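Local structure of polymeric Immunoglobulin Receptor (Oncorhynchus mykiss, 5F1S) at residues L8-L11 against S15-I18; K31-G36 against A104-N109; V92-G95 against D101-A104; V129-L134 against V205-T210; V169-D174 against F179-K184. The protein probably binds polymeric immunoglobulins and carries them across mucosal epithelia, its ectodomain then being released as secretory component. One frame throughout, in Å; residues are numbered along the deposited sequence.

Contact 1. Residues L8-L11 against S15-I18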
# COMPACT_ATOMS: atom_id res chain seq x y z
N LEU A 8 6.33 -3.88 -6.42
CA LEU A 8 5.35 -3.33 -5.48
C LEU A 8 6.08 -2.55 -4.42
O LEU A 8 7.18 -2.92 -4.02
CB LEU A 8 4.54 -4.43 -4.72
CG LEU A 8 3.73 -5.48 -5.45
CD1 LEU A 8 3.17 -6.49 -4.47
CD2 LEU A 8 2.58 -4.79 -6.18
N ALA A 9 5.40 -1.51 -3.92
CA ALA A 9 5.81 -0.81 -2.72
C ALA A 9 4.64 -0.80 -1.75
O ALA A 9 3.51 -0.51 -2.13
CB ALA A 9 6.27 0.63 -3.03
N VAL A 10 4.88 -1.19 -0.52
CA VAL A 10 3.80 -1.32 0.43
C VAL A 10 4.28 -0.78 1.77
O VAL A 10 5.42 -1.03 2.17
CB VAL A 10 3.39 -2.80 0.54
CG1 VAL A 10 4.56 -3.64 0.99
CG2 VAL A 10 2.26 -2.96 1.50
N LEU A 11 3.40 -0.10 2.49
CA LEU A 11 3.75 0.39 3.83
C LEU A 11 3.87 -0.75 4.84
O LEU A 11 3.06 -1.68 4.87
CB LEU A 11 2.69 1.36 4.32
CG LEU A 11 2.55 2.67 3.57
CD1 LEU A 11 1.30 3.42 3.96
CD2 LEU A 11 3.73 3.51 3.83
N SER A 15 -0.64 -5.83 3.99
CA SER A 15 -0.61 -7.14 3.35
C SER A 15 -0.54 -6.94 1.85
O SER A 15 -0.94 -5.89 1.35
CB SER A 15 -1.89 -7.91 3.69
OG SER A 15 -1.90 -8.17 5.08
N VAL A 16 -0.05 -7.96 1.13
CA VAL A 16 -0.15 -7.98 -0.32
C VAL A 16 -0.81 -9.28 -0.78
O VAL A 16 -0.70 -10.32 -0.13
CB VAL A 16 1.21 -7.82 -1.04
CG1 VAL A 16 1.81 -6.43 -0.75
CG2 VAL A 16 2.17 -8.92 -0.66
N MET A 17 -1.50 -9.18 -1.91
CA MET A 17 -2.16 -10.31 -2.55
C MET A 17 -1.61 -10.34 -3.97
O MET A 17 -1.87 -9.41 -4.73
CB MET A 17 -3.68 -10.15 -2.56
CG MET A 17 -4.37 -11.28 -3.26
SD MET A 17 -6.21 -10.95 -3.33
CE MET A 17 -6.29 -9.70 -4.49
N ILE A 18 -0.86 -11.39 -4.31
CA ILE A 18 -0.06 -11.44 -5.53
C ILE A 18 -0.62 -12.56 -6.40
O ILE A 18 -0.54 -13.73 -6.00
CB ILE A 18 1.42 -11.70 -5.22
CG1 ILE A 18 1.93 -10.50 -4.40
CG2 ILE A 18 2.20 -11.89 -6.48
CD1 ILE A 18 3.21 -10.79 -3.70
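L8 and V16 meet tip to tip. CD1 of L8 lies 4.0 Å from CG1 of V16. The same L8 methyl also touches I18, coming within 4.2 Å of its CG1. V10 adds a third apolar contact: its CG2 is 4.2 Å from CG1 of V16, and the two valines cross at a slant. CG1 of V16 is therefore shared by L8 and V10, one methyl group against two side chains. The first torsion of V16 explains this. CG1 stands beside the backbone N and anti to the carbonyl carbon (chi1 -65°), which sets it toward residues 8-11. CG2 of V10 also comes near the carbonyl O of S15, at 4.3 Å, where the chain leaves the turn.

No backbone bonding joins the two strands. Their axes come no closer than 10.0 Å and run roughly antiparallel, at 156°. Only four residues link the two strands, yet they do not form a hairpin. Side chains bridge the gap instead. This is the edge of an immunoglobulin V-set sandwich, where the chain passes from one sheet to the other. Strand 8-11 pairs in parallel with strand 103-111, through backbone bonds of L8 to H107 and N109 and of V10 to N109 and I111. The backbone of V16 is hydrogen-bonded to M77, and its side chain packs on L80, a residue V10 also touches. Strand 16-22 thus lies beside strand 72-77 in one sheet, while strand 8-11 borders strand 103-111 in the facing sheet.

Contact 2. Residues K31-G36 against A104-N109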
# COMPACT_ATOMS: atom_id res chain seq x y z
N LYS A 31 2.51 -25.66 -6.92
CA LYS A 31 2.92 -24.26 -7.06
C LYS A 31 3.70 -23.86 -5.82
O LYS A 31 3.46 -24.36 -4.71
CB LYS A 31 1.70 -23.35 -7.23
CG LYS A 31 0.66 -23.83 -8.26
CD LYS A 31 1.33 -24.13 -9.63
CE LYS A 31 0.25 -24.32 -10.74
NZ LYS A 31 -0.67 -25.48 -10.45
N TYR A 32 4.62 -22.92 -5.99
CA TYR A 32 5.41 -22.48 -4.85
C TYR A 32 5.75 -21.00 -4.97
O TYR A 32 5.60 -20.39 -6.03
CB TYR A 32 6.67 -23.35 -4.65
CG TYR A 32 7.71 -23.27 -5.73
CD1 TYR A 32 8.80 -22.43 -5.59
CD2 TYR A 32 7.63 -24.05 -6.88
CE1 TYR A 32 9.79 -22.37 -6.60
CE2 TYR A 32 8.60 -23.99 -7.88
CZ TYR A 32 9.68 -23.15 -7.71
OH TYR A 32 10.64 -23.07 -8.68
N TRP A 33 6.15 -20.44 -3.84
CA TRP A 33 6.53 -19.04 -3.69
C TRP A 33 7.89 -19.00 -3.02
O TRP A 33 8.06 -19.58 -1.94
CB TRP A 33 5.49 -18.30 -2.85
CG TRP A 33 5.70 -16.88 -2.58
CD1 TRP A 33 5.97 -16.30 -1.36
CD2 TRP A 33 5.61 -15.82 -3.52
NE1 TRP A 33 6.06 -14.95 -1.50
CE2 TRP A 33 5.78 -14.62 -2.81
CE3 TRP A 33 5.35 -15.77 -4.89
CZ2 TRP A 33 5.77 -13.38 -3.43
CZ3 TRP A 33 5.30 -14.53 -5.50
CH2 TRP A 33 5.52 -13.35 -4.77
N CYS A 34 8.86 -18.35 -3.68
CA CYS A 34 10.27 -18.42 -3.34
C CYS A 34 10.77 -17.00 -3.03
O CYS A 34 10.29 -16.05 -3.64
CB CYS A 34 11.10 -19.00 -4.55
SG CYS A 34 12.26 -20.32 -4.02
N ARG A 35 11.72 -16.86 -2.11
CA ARG A 35 12.36 -15.57 -1.82
C ARG A 35 13.85 -15.64 -2.16
O ARG A 35 14.52 -16.61 -1.77
CB ARG A 35 12.17 -15.20 -0.37
CG ARG A 35 12.73 -13.83 -0.05
CD ARG A 35 12.61 -13.50 1.41
NE ARG A 35 13.15 -12.13 1.54
CZ ARG A 35 13.22 -11.47 2.69
NH1 ARG A 35 12.79 -12.03 3.81
NH2 ARG A 35 13.73 -10.24 2.71
N GLY A 36 14.35 -14.62 -2.84
CA GLY A 36 15.77 -14.46 -3.14
C GLY A 36 15.94 -13.71 -4.45
O GLY A 36 15.08 -13.71 -5.33
N ALA A 104 8.48 -16.55 -12.33
CA ALA A 104 8.37 -15.12 -12.62
C ALA A 104 8.76 -14.39 -11.34
O ALA A 104 8.44 -14.87 -10.25
CB ALA A 104 6.97 -14.71 -13.10
N SER A 105 9.49 -13.28 -11.45
CA SER A 105 9.94 -12.59 -10.26
C SER A 105 9.20 -11.26 -10.08
O SER A 105 8.68 -10.66 -11.03
CB SER A 105 11.43 -12.27 -10.29
OG SER A 105 11.71 -11.55 -11.48
N LEU A 106 9.28 -10.74 -8.87
CA LEU A 106 8.93 -9.34 -8.65
C LEU A 106 9.60 -8.91 -7.37
O LEU A 106 9.97 -9.72 -6.52
CB LEU A 106 7.43 -9.09 -8.57
CG LEU A 106 6.82 -9.31 -7.19
CD1 LEU A 106 5.41 -8.91 -7.18
CD2 LEU A 106 6.98 -10.76 -6.86
N HIS A 107 9.76 -7.60 -7.24
CA HIS A 107 10.41 -7.03 -6.09
C HIS A 107 9.34 -6.41 -5.21
O HIS A 107 8.43 -5.77 -5.72
CB HIS A 107 11.45 -5.95 -6.48
CG HIS A 107 12.23 -5.44 -5.30
ND1 HIS A 107 11.87 -4.30 -4.61
CD2 HIS A 107 13.32 -5.93 -4.67
CE1 HIS A 107 12.71 -4.11 -3.61
NE2 HIS A 107 13.60 -5.09 -3.62
N ILE A 108 9.47 -6.60 -3.91
CA ILE A 108 8.57 -6.01 -2.92
C ILE A 108 9.40 -5.09 -2.03
O ILE A 108 10.38 -5.54 -1.43
CB ILE A 108 7.86 -7.08 -2.06
CG1 ILE A 108 7.07 -8.03 -2.94
CG2 ILE A 108 6.96 -6.41 -1.05
CD1 ILE A 108 6.38 -9.25 -2.14
N ASN A 109 9.04 -3.82 -1.99
CA ASN A 109 9.74 -2.83 -1.16
C ASN A 109 8.80 -2.44 -0.05
O ASN A 109 7.75 -1.86 -0.30
CB ASN A 109 10.14 -1.62 -2.01
CG ASN A 109 10.99 -0.63 -1.23
OD1 ASN A 109 11.70 -1.02 -0.29
ND2 ASN A 109 10.92 0.64 -1.61
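The indole of W33 takes I108 at its edge and L106 at a slant. CD1 of I108 lies near the ring plane, 4.4 Å from CZ2. CD2 of L106 is much closer, 3.6 Å from CH2, and comes in obliquely. The side chains of W33 and L106 cross at about a right angle. The ring of Y88 also meets the indole, with the two planes about 15° apart. CG of W33 stands anti to the backbone N (chi1 179°), which carries the six-membered ring across toward strand 103-111. L106 has CG between its backbone N and carbonyl carbon (chi1 85°), and from there CD2 reaches the indole.

W33 is the core tryptophan of the immunoglobulin V-set domain. Strands 31-35 and 103-111 belong to one sheet but are not neighbours, because strand 86-92 runs between them. Their side chains meet over that middle strand. C90, on the middle strand, touches W33 and forms the disulfide to C20. V75 and M77 of the facing sheet also pack on W33, and M77 reaches I108 as well. NE1 of W33 has its hydrogen bond outside these two strands. C34 forms a second disulfide, with C42.

Contact 3. Residues V92-G95 against D101-A104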
# COMPACT_ATOMS: atom_id res chain seq x y z
N VAL A 92 6.39 -22.94 -10.60
CA VAL A 92 5.67 -24.20 -10.82
C VAL A 92 6.69 -25.32 -10.72
O VAL A 92 7.76 -25.25 -11.33
CB VAL A 92 4.96 -24.27 -12.18
CG1 VAL A 92 4.21 -25.63 -12.30
CG2 VAL A 92 3.97 -23.07 -12.43
N GLU A 93 6.39 -26.35 -9.91
CA GLU A 93 7.33 -27.45 -9.69
C GLU A 93 7.13 -28.47 -10.80
O GLU A 93 6.21 -29.28 -10.74
CB GLU A 93 7.12 -28.08 -8.32
CG GLU A 93 8.07 -29.21 -8.03
CD GLU A 93 8.00 -29.59 -6.57
OE1 GLU A 93 8.55 -28.82 -5.75
OE2 GLU A 93 7.33 -30.60 -6.25
N VAL A 94 7.98 -28.41 -11.82
CA VAL A 94 7.87 -29.33 -12.95
C VAL A 94 9.28 -29.57 -13.47
O VAL A 94 10.09 -28.65 -13.53
CB VAL A 94 6.93 -28.80 -14.05
CG1 VAL A 94 7.28 -27.39 -14.47
CG2 VAL A 94 6.87 -29.74 -15.28
N GLY A 95 9.59 -30.82 -13.76
CA GLY A 95 10.90 -31.11 -14.30
C GLY A 95 10.95 -31.01 -15.81
O GLY A 95 9.93 -31.12 -16.49
N ASP A 101 10.26 -20.57 -18.26
CA ASP A 101 8.87 -20.81 -18.62
C ASP A 101 7.97 -21.03 -17.40
O ASP A 101 6.75 -21.01 -17.57
CB ASP A 101 8.73 -22.05 -19.52
CG ASP A 101 9.25 -21.83 -20.96
OD1 ASP A 101 9.22 -20.69 -21.45
OD2 ASP A 101 9.64 -22.84 -21.60
N VAL A 102 8.52 -21.32 -16.23
CA VAL A 102 7.69 -21.76 -15.10
C VAL A 102 7.99 -20.94 -13.85
O VAL A 102 7.67 -21.36 -12.73
CB VAL A 102 7.89 -23.27 -14.82
CG1 VAL A 102 7.23 -24.05 -15.93
CG2 VAL A 102 9.34 -23.65 -14.69
N THR A 103 8.59 -19.76 -14.03
CA THR A 103 8.85 -18.89 -12.87
C THR A 103 8.66 -17.43 -13.31
O THR A 103 8.66 -17.09 -14.50
CB THR A 103 10.29 -19.05 -12.29
OG1 THR A 103 11.24 -18.64 -13.30
CG2 THR A 103 10.61 -20.50 -11.79
N ALA A 104 8.48 -16.55 -12.33
CA ALA A 104 8.37 -15.12 -12.62
C ALA A 104 8.76 -14.39 -11.34
O ALA A 104 8.44 -14.87 -10.25
CB ALA A 104 6.97 -14.71 -13.10
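V94 holds CG1 between its backbone N and carbonyl carbon (chi1 51°), while V102 holds its own CG1 anti to the carbonyl carbon (chi1 -72°). These torsions bring the two methyl groups to 3.6 Å, CG1 of V94 against CG1 of V102. The site is the base of the loop between strands 86-92 and 103-111, the loop that corresponds to CDR3 in an immunoglobulin V domain. V102 meets both V92 and V94. Its CB lies 4.1 Å from CB of V92, so the two side chains touch near their roots. V94 meets it further out, at the methyl, and the two side chains slant across each other.

The three valines form a small apolar patch that continues into neighbouring residues. Y29 lies against V92 and V94, and Y26 and V97 touch V102. V2 of strand 2-3 also packs on V92. The CB of E93 points away from residues 101-104, and its carboxylate makes a salt bridge with R47. OG1 of T103 is bonded to O of S99 within the loop. One backbone bond ties the two limbs together: N of V92 donates to O of V102 at 2.9 Å, with an N-H...O angle of 150°.

Contact 4. Residues V129-L134 against V205-T210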
# COMPACT_ATOMS: atom_id res chain seq x y z
N VAL A 129 -14.12 18.15 0.89
CA VAL A 129 -13.29 17.09 0.34
C VAL A 129 -12.57 16.39 1.49
O VAL A 129 -12.41 16.95 2.58
CB VAL A 129 -12.27 17.61 -0.70
CG1 VAL A 129 -13.01 18.13 -1.89
CG2 VAL A 129 -11.37 18.69 -0.11
N THR A 130 -12.15 15.16 1.22
CA THR A 130 -11.42 14.36 2.19
C THR A 130 -10.12 13.87 1.58
O THR A 130 -10.06 13.50 0.41
CB THR A 130 -12.21 13.20 2.67
OG1 THR A 130 -12.50 12.35 1.56
CG2 THR A 130 -13.47 13.72 3.33
N VAL A 131 -9.08 13.93 2.38
CA VAL A 131 -7.75 13.44 2.06
C VAL A 131 -7.52 12.23 2.94
O VAL A 131 -7.75 12.29 4.15
CB VAL A 131 -6.68 14.51 2.35
CG1 VAL A 131 -5.28 13.98 2.10
CG2 VAL A 131 -6.93 15.80 1.57
N GLN A 132 -7.05 11.13 2.35
CA GLN A 132 -6.80 9.93 3.13
C GLN A 132 -5.30 9.70 3.20
O GLN A 132 -4.67 9.34 2.20
CB GLN A 132 -7.50 8.69 2.58
CG GLN A 132 -7.41 7.57 3.67
CD GLN A 132 -8.33 6.39 3.42
OE1 GLN A 132 -9.18 6.42 2.53
NE2 GLN A 132 -8.16 5.34 4.21
N CYS A 133 -4.73 9.95 4.37
CA CYS A 133 -3.32 9.78 4.60
C CYS A 133 -3.07 8.41 5.21
O CYS A 133 -3.62 8.09 6.27
CB CYS A 133 -2.78 10.84 5.55
SG CYS A 133 -3.39 12.59 5.36
N LEU A 134 -2.22 7.63 4.58
CA LEU A 134 -1.88 6.30 5.04
C LEU A 134 -0.55 6.31 5.76
O LEU A 134 0.33 7.11 5.45
CB LEU A 134 -1.79 5.34 3.86
CG LEU A 134 -2.96 5.42 2.89
CD1 LEU A 134 -2.65 4.47 1.72
CD2 LEU A 134 -4.23 4.98 3.56
N VAL A 205 0.39 16.85 -0.39
CA VAL A 205 -0.95 16.78 -0.95
C VAL A 205 -1.27 18.17 -1.49
O VAL A 205 -1.06 19.18 -0.81
CB VAL A 205 -2.01 16.37 0.09
CG1 VAL A 205 -3.40 16.21 -0.55
CG2 VAL A 205 -1.57 15.07 0.80
N TYR A 206 -1.76 18.22 -2.72
CA TYR A 206 -2.21 19.46 -3.34
C TYR A 206 -3.73 19.54 -3.32
O TYR A 206 -4.39 18.57 -3.71
CB TYR A 206 -1.72 19.56 -4.80
CG TYR A 206 -1.90 20.97 -5.35
CD1 TYR A 206 -3.07 21.34 -6.01
CD2 TYR A 206 -0.89 21.94 -5.22
CE1 TYR A 206 -3.25 22.62 -6.50
CE2 TYR A 206 -1.07 23.22 -5.71
CZ TYR A 206 -2.25 23.56 -6.37
OH TYR A 206 -2.43 24.84 -6.87
N ILE A 207 -4.26 20.67 -2.87
CA ILE A 207 -5.70 20.93 -2.89
C ILE A 207 -5.95 22.01 -3.94
O ILE A 207 -5.38 23.10 -3.86
CB ILE A 207 -6.21 21.42 -1.51
CG1 ILE A 207 -5.90 20.40 -0.40
CG2 ILE A 207 -7.73 21.70 -1.58
CD1 ILE A 207 -6.56 19.05 -0.63
N LEU A 208 -6.82 21.71 -4.90
CA LEU A 208 -7.23 22.71 -5.88
C LEU A 208 -8.68 23.05 -5.63
O LEU A 208 -9.54 22.18 -5.80
CB LEU A 208 -7.05 22.17 -7.29
CG LEU A 208 -7.52 23.13 -8.38
CD1 LEU A 208 -6.75 24.40 -8.35
CD2 LEU A 208 -7.38 22.42 -9.71
N VAL A 209 -8.96 24.30 -5.30
CA VAL A 209 -10.33 24.75 -5.09
C VAL A 209 -10.76 25.45 -6.38
O VAL A 209 -10.10 26.40 -6.83
CB VAL A 209 -10.44 25.71 -3.90
CG1 VAL A 209 -11.91 26.11 -3.64
CG2 VAL A 209 -9.87 25.05 -2.62
N THR A 210 -11.84 24.99 -6.96
CA THR A 210 -12.30 25.53 -8.22
C THR A 210 -13.48 26.44 -7.98
O THR A 210 -14.04 26.48 -6.88
CB THR A 210 -12.65 24.39 -9.16
OG1 THR A 210 -13.75 23.66 -8.62
CG2 THR A 210 -11.43 23.47 -9.35
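The backbone O of V131 accepts a hydrogen bond from N of V181, and this bond helps hold the strand from which the V131 side chain reaches V205 and I207. C133 O takes F179 N in the same way. Both bonds lie within the sheet of strand 129-135. The contact with strand 201-210 is apolar. CG1 of V131 meets CG1 of V205 tip to tip at 3.9 Å. Its other methyl, CG2, lies 3.9 Å from CD1 of I207, whose side chain comes in at a slant. V131 has CG1 anti to the backbone N and CG2 beside it (chi1 177°), which turns CG1 to V205 and lets CG2 reach I207 while still touching V205.

Strands 129-135 and 201-210 lie in the two facing sheets of the second V-set domain, and these residues fill part of the interior. Both bends of the I207 side chain (chi1 -58°, chi2 -61°) help turn its CD1 inward. With V131 cut back to alanine, the methyls of V205 and I207 would probably lose their mate and a gap would open between the sheets. V116 touches both V131 and V205. Close by, C133 forms the intersheet disulfide with C196.

Contact 5. Residues V169-D174 against F179-K184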
# COMPACT_ATOMS: atom_id res chain seq x y z
N VAL A 169 -12.05 22.02 9.59
CA VAL A 169 -11.27 20.81 9.33
C VAL A 169 -11.58 19.79 10.41
O VAL A 169 -11.63 20.13 11.59
CB VAL A 169 -9.77 21.13 9.30
CG1 VAL A 169 -8.95 19.83 9.15
CG2 VAL A 169 -9.44 22.14 8.18
N GLU A 170 -11.76 18.53 10.00
CA GLU A 170 -11.78 17.41 10.92
C GLU A 170 -10.69 16.40 10.54
O GLU A 170 -10.49 16.11 9.35
CB GLU A 170 -13.14 16.73 10.94
CG GLU A 170 -13.19 15.49 11.88
CD GLU A 170 -14.48 14.69 11.77
OE1 GLU A 170 -15.45 15.22 11.20
OE2 GLU A 170 -14.50 13.53 12.24
N ILE A 171 -9.97 15.91 11.54
CA ILE A 171 -9.05 14.81 11.34
C ILE A 171 -9.52 13.64 12.18
O ILE A 171 -9.84 13.82 13.37
CB ILE A 171 -7.61 15.20 11.70
CG1 ILE A 171 -7.19 16.49 11.00
CG2 ILE A 171 -6.66 14.04 11.35
CD1 ILE A 171 -5.83 17.07 11.47
N ARG A 172 -9.55 12.45 11.57
CA ARG A 172 -9.91 11.22 12.25
C ARG A 172 -8.86 10.17 11.92
O ARG A 172 -8.75 9.71 10.77
CB ARG A 172 -11.31 10.75 11.83
CG ARG A 172 -11.75 9.48 12.55
CD ARG A 172 -13.18 9.11 12.22
NE ARG A 172 -13.62 7.91 12.93
CZ ARG A 172 -14.84 7.40 12.87
NH1 ARG A 172 -15.78 7.98 12.13
NH2 ARG A 172 -15.14 6.31 13.56
N ASP A 173 -8.11 9.78 12.94
CA ASP A 173 -7.10 8.73 12.86
C ASP A 173 -7.71 7.42 13.30
O ASP A 173 -8.27 7.35 14.40
CB ASP A 173 -5.93 9.13 13.77
CG ASP A 173 -4.76 8.15 13.73
OD1 ASP A 173 -4.82 7.17 12.96
OD2 ASP A 173 -3.78 8.37 14.49
N ASP A 174 -7.68 6.40 12.44
CA ASP A 174 -8.24 5.11 12.81
C ASP A 174 -7.30 4.32 13.72
O ASP A 174 -7.63 3.19 14.08
CB ASP A 174 -8.63 4.29 11.57
CG ASP A 174 -7.42 3.70 10.79
OD1 ASP A 174 -6.29 3.72 11.25
OD2 ASP A 174 -7.63 3.19 9.67
N PHE A 179 -5.24 8.09 8.52
CA PHE A 179 -6.05 9.16 9.09
C PHE A 179 -6.62 9.98 7.96
O PHE A 179 -5.98 10.13 6.92
CB PHE A 179 -5.24 10.02 10.11
CG PHE A 179 -4.01 10.76 9.57
CD1 PHE A 179 -4.08 12.10 9.23
CD2 PHE A 179 -2.78 10.15 9.53
CE1 PHE A 179 -2.96 12.79 8.81
CE2 PHE A 179 -1.65 10.83 9.11
CZ PHE A 179 -1.74 12.17 8.75
N THR A 180 -7.87 10.39 8.10
CA THR A 180 -8.55 11.17 7.08
C THR A 180 -8.63 12.62 7.53
O THR A 180 -8.87 12.90 8.71
CB THR A 180 -9.96 10.65 6.82
OG1 THR A 180 -10.71 10.67 8.04
CG2 THR A 180 -9.90 9.21 6.33
N VAL A 181 -8.43 13.52 6.58
CA VAL A 181 -8.51 14.95 6.83
C VAL A 181 -9.69 15.43 6.00
O VAL A 181 -9.69 15.29 4.77
CB VAL A 181 -7.22 15.70 6.46
CG1 VAL A 181 -7.34 17.22 6.72
CG2 VAL A 181 -6.01 15.15 7.19
N THR A 182 -10.73 15.95 6.65
CA THR A 182 -11.88 16.47 5.94
C THR A 182 -11.83 17.99 5.97
O THR A 182 -11.81 18.58 7.05
CB THR A 182 -13.20 15.96 6.55
OG1 THR A 182 -13.24 14.54 6.42
CG2 THR A 182 -14.39 16.54 5.79
N LEU A 183 -11.73 18.60 4.79
CA LEU A 183 -11.84 20.04 4.61
C LEU A 183 -13.31 20.33 4.37
O LEU A 183 -13.87 19.94 3.34
CB LEU A 183 -10.98 20.51 3.44
CG LEU A 183 -9.55 19.94 3.48
CD1 LEU A 183 -8.69 20.49 2.34
CD2 LEU A 183 -8.90 20.28 4.73
N LYS A 184 -13.96 20.97 5.36
CA LYS A 184 -15.41 20.92 5.44
C LYS A 184 -16.08 21.89 4.48
O LYS A 184 -17.18 21.60 3.98
CB LYS A 184 -15.85 21.22 6.88
CG LYS A 184 -15.97 19.97 7.71
CD LYS A 184 -15.48 20.16 9.14
CE LYS A 184 -16.46 20.83 10.02
NZ LYS A 184 -16.22 20.46 11.45
O HOH W 1 -11.91 13.31 8.70
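I171 faces V181 across an antiparallel hairpin, strands 169-173 and 178-183, in one of the two sheets of the second V-set domain. Its CB is 4.0 Å from O of T180. CG2 lies 3.6 Å from O of T180 and 3.9 Å from CD1 of F179, meeting that ring obliquely. CG1 takes the other branch, 4.2 Å from CG2 of V181. The I171 side chain touches W146 and L156 of the facing sheet. CG1 stands anti to the carbonyl carbon (chi1 -51°), and CG2, anti to the backbone N, is placed toward F179. V169 and L183 continue this inner face.

E170, R172, T180 and T182 lie on the other face. E170 pairs with T182 and R172 with T180 through backbone bonds in both directions. The straightest is N of T182 to O of E170, 2.7 Å at 173°. N of T180 sits above the carbonyl plane of R172, 35° out of it. D173, on the inner face, has a salt bridge to K144 and a bond to OH of Y135. A water on the outer face donates to O of E170 at 3.2 Å, and is hydrogen-bonded to OG1 of T180 at 3.0 Å and to OG1 of T182 at 2.9 Å.

In the fold
Contacts 1, 2 and 3 belong to the first V-set domain, contacts 4 and 5 to the second. Contacts 1 and 2 have centres 12 Å apart and meet where I18 CD1 packs on W33 CH2, at 3.6 Å. Contacts 2 and 3 share A104 and strand 103-111. Contact 5 is nested in the chain inside the loop closed by contact 4, and neighbouring strands 129-135 and 178-183 join the two. Contact 3 lies about 48 Å from contact 5, centre to centre, near the far end of the first domain. Contact 1 sits by the junction, where L11 CD1 packs on L134 CB at 3.6 Å. The two sandwiches thus touch directly as well as through the chain.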